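Local coordinates for quinonprotein alcohol dehydrogenase-like protein (Bacteroides thetaiotaomicron VPI-5482, PDB 4R5O) that is of unknown function but binds calcium and joins an immunoglobulin-like beta-sandwich domain to a seven-bladed beta-propeller, at residues E337-Y341 against K351-G355; D70-R74 against D125-N131. All blocks are in the same frame, centred on the assembly; numbering follows the deposited sequence.

The two contacts lie on opposite sides of the chain's centre, with their own centres about 38 Å apart and their nearest atoms about 26 Å apart. Interaction 2 comes first along the chain and closes before interaction 1 opens. It sets the loop before strand 74-83, in the N-terminal sandwich domain, against the short helix 126-129 that follows strand 121-123 of the propeller. Interaction 1 is local to one propeller sheet, where strands 339-343 and 349-353 form a hairpin. The contacts share no sheet. One lies where the two domains meet; the other pairs two strands of a propeller blade, just before the chain reaches a calcium site.

Interaction 1: residues E337-Y341 against K351-G355; sequences ENIIY and KYILG
Tyr352 N donates to Ile340 O at 2.7 Å, and the return bond from Ile340 N to Tyr352 O measures 2.8 Å. The two make Ile340 and Tyr352 a hydrogen-bonded antiparallel pair. Beyond the strands, Leu354 N donates to Asn338 O at 3.2 Å, bent to 135° at the hydrogen, from above the carbonyl plane. Asn338 centres an inverse gamma turn here.

Lys351 and Tyr341 form the next, non-hydrogen-bonded pair, and their side chains run side by side in the same direction. Lys351 CG is anti to the backbone N (chi1 179°), which carries the chain along the ring. Lys351 CD lies 3.7 Å from Tyr341 CE1, meeting the ring obliquely. Ile339 CG2 sits over one face of that ring, offset toward its rim, and also touches Lys351 CG at 3.7 Å. An alanine in place of Tyr341 is likely to leave the Lys351 methylenes and Ile339 CG2 without the ring they pack on, opening a gap toward Phe364. On the other face of the sheet, Leu354 CD2 meets Ile340 CD1 at 3.6 Å, the two side chains crossing at about a right angle; Tyr289 of strand 288-294 touches both.

The pairing is that of a beta hairpin in a propeller blade. Just after it come Asp356 and Asp358, which bind calcium. Lys351 thus packs through its methylenes, and any pull from Glu337 on its ammonium would be long-range.

Interaction 2: residues D70-R74 against D125-N131; sequences DNPCR and DCYASLN
The loop 70-74 runs alongside the short helix 126-129, with Pro72 CA nearest Cys126 CA, Cys73 CA 4.4 Å from Leu130 CA, and a weak backbone bond from Arg74 N to Ser129 O. Ser129 OG links two residues of the loop. It donates to Pro72 O at 2.6 Å, nearly along the C=O axis, and accepts from Asn71 ND2 at 3.2 Å, close to the plane of that amide. The Ser129 hydroxyl stands between its own backbone N and carbonyl carbon (chi1 54°), which turns it to the loop. Asn71 ND2 also donates to Gln124 O.

Apolar groups fill in around these bonds. Pro72 CD rests on Cys126 SG at 3.8 Å. Leu130 CD2 packs against the Cys73 backbone, 3.7 Å from Cys73 C.

This is a domain interface. The loop leads into strand 74-83 of the immunoglobulin-like sandwich, and the helix follows strand 121-123 of the propeller. Asp125 is the N-cap of that helix and accepts weakly from Ala128 N through OD1, which also bonds Thr111 OG1.

Arg74 reaches the residues just after the helix. Its chain is extended from CG to NE, and NE donates to Leu130 O at 2.6 Å. Leu130 O lies near the plane of the guanidinium, while NE is tilted 31° from the carbonyl plane. NH2 adds weak bonds to the same oxygen and to Asn131 OD1, whose amide plane stands 79° from the guanidinium. Tyr176 makes a cation-pi contact with Arg74. Asn131 is itself fixed: ND2 donates in plane to Tyr127 O at 2.8 Å.

Interaction 1: residues E337-Y341 against K351-G355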
loop_
_atom_site.group_PDB
_atom_site.type_symbol
_atom_site.label_atom_id
_atom_site.label_comp_id
_atom_site.label_asym_id
_atom_site.label_seq_id
_atom_site.Cartn_x
_atom_site.Cartn_y
_atom_site.Cartn_z
ATOM N N GLU A 337 -17.307 -16.939 -0.368
ATOM C CA GLU A 337 -18.380 -17.276 0.567
ATOM C C GLU A 337 -19.300 -16.074 0.771
ATOM O O GLU A 337 -18.874 -14.944 0.604
ATOM C CB GLU A 337 -17.824 -17.773 1.910
ATOM C CG GLU A 337 -17.170 -19.143 1.798
ATOM C CD GLU A 337 -16.607 -19.815 3.035
ATOM O OE1 GLU A 337 -16.981 -19.438 4.168
ATOM O OE2 GLU A 337 -15.828 -20.777 2.858
ATOM N N ASN A 338 -20.571 -16.325 1.109
ATOM C CA ASN A 338 -21.621 -15.317 1.327
ATOM C C ASN A 338 -21.465 -14.713 2.723
ATOM O O ASN A 338 -22.324 -14.866 3.611
ATOM C CB ASN A 338 -22.992 -15.971 1.138
ATOM C CG ASN A 338 -23.154 -16.602 -0.220
ATOM O OD1 ASN A 338 -22.887 -15.982 -1.269
ATOM N ND2 ASN A 338 -23.637 -17.839 -0.218
ATOM N N ILE A 339 -20.332 -14.020 2.899
ATOM C CA ILE A 339 -19.868 -13.462 4.155
ATOM C C ILE A 339 -19.356 -12.016 4.010
ATOM O O ILE A 339 -18.736 -11.638 3.009
ATOM C CB ILE A 339 -18.713 -14.396 4.650
ATOM C CG1 ILE A 339 -19.271 -15.705 5.216
ATOM C CG2 ILE A 339 -17.790 -13.746 5.680
ATOM C CD1 ILE A 339 -18.204 -16.729 5.525
ATOM N N ILE A 340 -19.590 -11.238 5.074
ATOM C CA ILE A 340 -19.034 -9.912 5.301
ATOM C C ILE A 340 -18.535 -9.877 6.747
ATOM O O ILE A 340 -19.272 -10.231 7.671
ATOM C CB ILE A 340 -19.969 -8.719 4.980
ATOM C CG1 ILE A 340 -20.507 -8.801 3.538
ATOM C CG2 ILE A 340 -19.244 -7.377 5.261
ATOM C CD1 ILE A 340 -21.526 -7.809 3.181
ATOM N N TYR A 341 -17.277 -9.504 6.926
ATOM C CA TYR A 341 -16.704 -9.276 8.239
ATOM C C TYR A 341 -16.850 -7.788 8.573
ATOM O O TYR A 341 -16.563 -6.955 7.714
ATOM C CB TYR A 341 -15.244 -9.732 8.306
ATOM C CG TYR A 341 -15.048 -11.215 8.127
ATOM C CD1 TYR A 341 -15.151 -12.088 9.207
ATOM C CD2 TYR A 341 -14.695 -11.746 6.892
ATOM C CE1 TYR A 341 -14.960 -13.461 9.048
ATOM C CE2 TYR A 341 -14.483 -13.116 6.728
ATOM C CZ TYR A 341 -14.629 -13.969 7.809
ATOM O OH TYR A 341 -14.397 -15.311 7.671
ATOM N N LYS A 351 -19.116 -11.876 11.778
ATOM C CA LYS A 351 -19.126 -12.546 10.474
ATOM C C LYS A 351 -20.565 -12.602 10.012
ATOM O O LYS A 351 -21.325 -13.454 10.485
ATOM C CB LYS A 351 -18.469 -13.939 10.528
ATOM C CG LYS A 351 -18.501 -14.660 9.196
ATOM C CD LYS A 351 -17.720 -15.973 9.159
ATOM C CE LYS A 351 -18.368 -17.150 9.823
ATOM N NZ LYS A 351 -17.515 -18.357 9.678
ATOM N N TYR A 352 -20.971 -11.626 9.172
ATOM C CA TYR A 352 -22.326 -11.557 8.652
ATOM C C TYR A 352 -22.460 -12.460 7.457
ATOM O O TYR A 352 -21.722 -12.345 6.488
ATOM C CB TYR A 352 -22.744 -10.119 8.292
ATOM C CG TYR A 352 -24.111 -10.013 7.639
ATOM C CD1 TYR A 352 -25.269 -10.404 8.317
ATOM C CD2 TYR A 352 -24.259 -9.460 6.370
ATOM C CE1 TYR A 352 -26.531 -10.302 7.727
ATOM C CE2 TYR A 352 -25.518 -9.341 5.774
ATOM C CZ TYR A 352 -26.651 -9.761 6.460
ATOM O OH TYR A 352 -27.900 -9.641 5.902
ATOM N N ILE A 353 -23.452 -13.331 7.524
ATOM C CA ILE A 353 -23.778 -14.253 6.455
ATOM C C ILE A 353 -24.998 -13.683 5.788
ATOM O O ILE A 353 -26.073 -13.686 6.374
ATOM C CB ILE A 353 -23.952 -15.680 7.012
ATOM C CG1 ILE A 353 -22.613 -16.138 7.672
ATOM C CG2 ILE A 353 -24.363 -16.621 5.877
ATOM C CD1 ILE A 353 -22.697 -17.282 8.698
ATOM N N LEU A 354 -24.803 -13.127 4.592
ATOM C CA LEU A 354 -25.825 -12.487 3.769
ATOM C C LEU A 354 -27.182 -13.216 3.889
ATOM O O LEU A 354 -27.256 -14.424 3.639
ATOM C CB LEU A 354 -25.386 -12.446 2.273
ATOM C CG LEU A 354 -23.970 -12.019 1.922
ATOM C CD1 LEU A 354 -23.688 -12.225 0.424
ATOM C CD2 LEU A 354 -23.678 -10.606 2.367
ATOM N N GLY A 355 -28.213 -12.482 4.306
ATOM C CA GLY A 355 -29.573 -12.990 4.465
ATOM C C GLY A 355 -29.889 -13.683 5.780
ATOM O O GLY A 355 -31.064 -13.947 6.080
#

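Interaction 2: residues D70-R74 against D125-N131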
loop_
_atom_site.group_PDB
_atom_site.type_symbol
_atom_site.label_atom_id
_atom_site.label_comp_id
_atom_site.label_asym_id
_atom_site.label_seq_id
_atom_site.Cartn_x
_atom_site.Cartn_y
_atom_site.Cartn_z
ATOM N N ASP A 70 19.286 -8.756 3.020
ATOM C CA ASP A 70 18.399 -9.047 4.146
ATOM C C ASP A 70 17.012 -8.393 3.929
ATOM O O ASP A 70 16.129 -8.511 4.780
ATOM C CB ASP A 70 19.044 -8.584 5.470
ATOM C CG ASP A 70 19.506 -7.136 5.545
ATOM O OD1 ASP A 70 19.248 -6.362 4.567
ATOM O OD2 ASP A 70 20.144 -6.773 6.568
ATOM N N ASN A 71 16.804 -7.786 2.750
ATOM C CA ASN A 71 15.541 -7.157 2.393
ATOM C C ASN A 71 15.269 -7.237 0.881
ATOM O O ASN A 71 16.223 -7.157 0.119
ATOM C CB ASN A 71 15.571 -5.684 2.831
ATOM C CG ASN A 71 14.270 -5.198 3.448
ATOM O OD1 ASN A 71 13.819 -5.736 4.469
ATOM N ND2 ASN A 71 13.698 -4.107 2.931
ATOM N N PRO A 72 14.005 -7.344 0.391
ATOM C CA PRO A 72 13.786 -7.256 -1.062
ATOM C C PRO A 72 14.427 -5.985 -1.602
ATOM O O PRO A 72 14.190 -4.919 -1.034
ATOM C CB PRO A 72 12.255 -7.237 -1.191
ATOM C CG PRO A 72 11.769 -7.870 0.036
ATOM C CD PRO A 72 12.717 -7.424 1.104
ATOM N N CYS A 73 15.305 -6.101 -2.619
ATOM C CA CYS A 73 16.025 -4.948 -3.156
ATOM C C CYS A 73 16.392 -5.161 -4.613
ATOM O O CYS A 73 16.288 -6.254 -5.137
ATOM C CB CYS A 73 17.282 -4.668 -2.330
ATOM S SG CYS A 73 18.557 -5.972 -2.414
ATOM N N ARG A 74 16.839 -4.077 -5.242
ATOM C CA ARG A 74 17.386 -3.938 -6.581
ATOM C C ARG A 74 18.305 -2.741 -6.489
ATOM O O ARG A 74 17.937 -1.759 -5.844
ATOM C CB ARG A 74 16.322 -3.844 -7.709
ATOM C CG ARG A 74 15.461 -2.648 -7.658
ATOM C CD ARG A 74 14.764 -2.362 -8.957
ATOM N NE ARG A 74 13.966 -1.141 -8.796
ATOM C CZ ARG A 74 13.296 -0.527 -9.757
ATOM N NH1 ARG A 74 13.329 -0.991 -10.997
ATOM N NH2 ARG A 74 12.596 0.569 -9.487
ATOM N N ASP A 125 10.188 -1.314 4.997
ATOM C CA ASP A 125 10.483 -0.300 3.988
ATOM C C ASP A 125 11.092 -0.943 2.726
ATOM O O ASP A 125 12.181 -0.602 2.290
ATOM C CB ASP A 125 11.427 0.773 4.581
ATOM C CG ASP A 125 11.596 2.036 3.769
ATOM O OD1 ASP A 125 10.799 2.249 2.826
ATOM O OD2 ASP A 125 12.491 2.847 4.111
ATOM N N CYS A 126 10.329 -1.827 2.116
ATOM C CA CYS A 126 10.665 -2.488 0.871
ATOM C C CYS A 126 10.592 -1.487 -0.284
ATOM O O CYS A 126 11.138 -1.724 -1.364
ATOM C CB CYS A 126 9.722 -3.667 0.648
ATOM S SG CYS A 126 9.923 -5.015 1.846
ATOM N N TYR A 127 9.880 -0.376 -0.074
ATOM C CA TYR A 127 9.724 0.623 -1.122
ATOM C C TYR A 127 11.071 1.307 -1.376
ATOM O O TYR A 127 11.468 1.432 -2.526
ATOM C CB TYR A 127 8.633 1.634 -0.766
ATOM C CG TYR A 127 8.448 2.669 -1.847
ATOM C CD1 TYR A 127 7.698 2.388 -2.993
ATOM C CD2 TYR A 127 9.069 3.912 -1.759
ATOM C CE1 TYR A 127 7.568 3.332 -4.016
ATOM C CE2 TYR A 127 8.951 4.852 -2.773
ATOM C CZ TYR A 127 8.187 4.570 -3.887
ATOM O OH TYR A 127 8.095 5.538 -4.840
ATOM N N ALA A 128 11.789 1.698 -0.314
ATOM C CA ALA A 128 13.080 2.356 -0.438
ATOM C C ALA A 128 14.133 1.427 -1.098
ATOM O O ALA A 128 14.650 1.793 -2.158
ATOM C CB ALA A 128 13.569 2.813 0.932
ATOM N N SER A 129 14.391 0.210 -0.505
ATOM C CA SER A 129 15.400 -0.765 -0.948
ATOM C C SER A 129 15.183 -1.211 -2.419
ATOM O O SER A 129 16.179 -1.496 -3.088
ATOM C CB SER A 129 15.454 -1.994 -0.032
ATOM O OG SER A 129 14.229 -2.669 0.175
ATOM N N LEU A 130 13.958 -1.204 -2.934
ATOM C CA LEU A 130 13.637 -1.502 -4.345
ATOM C C LEU A 130 13.534 -0.207 -5.233
ATOM O O LEU A 130 13.232 -0.325 -6.429
ATOM C CB LEU A 130 12.288 -2.265 -4.447
ATOM C CG LEU A 130 12.197 -3.703 -3.956
ATOM C CD1 LEU A 130 10.775 -4.040 -3.585
ATOM C CD2 LEU A 130 12.732 -4.662 -4.986
ATOM N N ASN A 131 13.728 1.019 -4.657
ATOM C CA ASN A 131 13.565 2.237 -5.461
ATOM C C ASN A 131 14.633 3.271 -5.158
ATOM O O ASN A 131 14.366 4.477 -5.212
ATOM C CB ASN A 131 12.169 2.878 -5.259
ATOM C CG ASN A 131 11.091 2.061 -5.905
ATOM O OD1 ASN A 131 10.888 2.129 -7.125
ATOM N ND2 ASN A 131 10.479 1.169 -5.132
#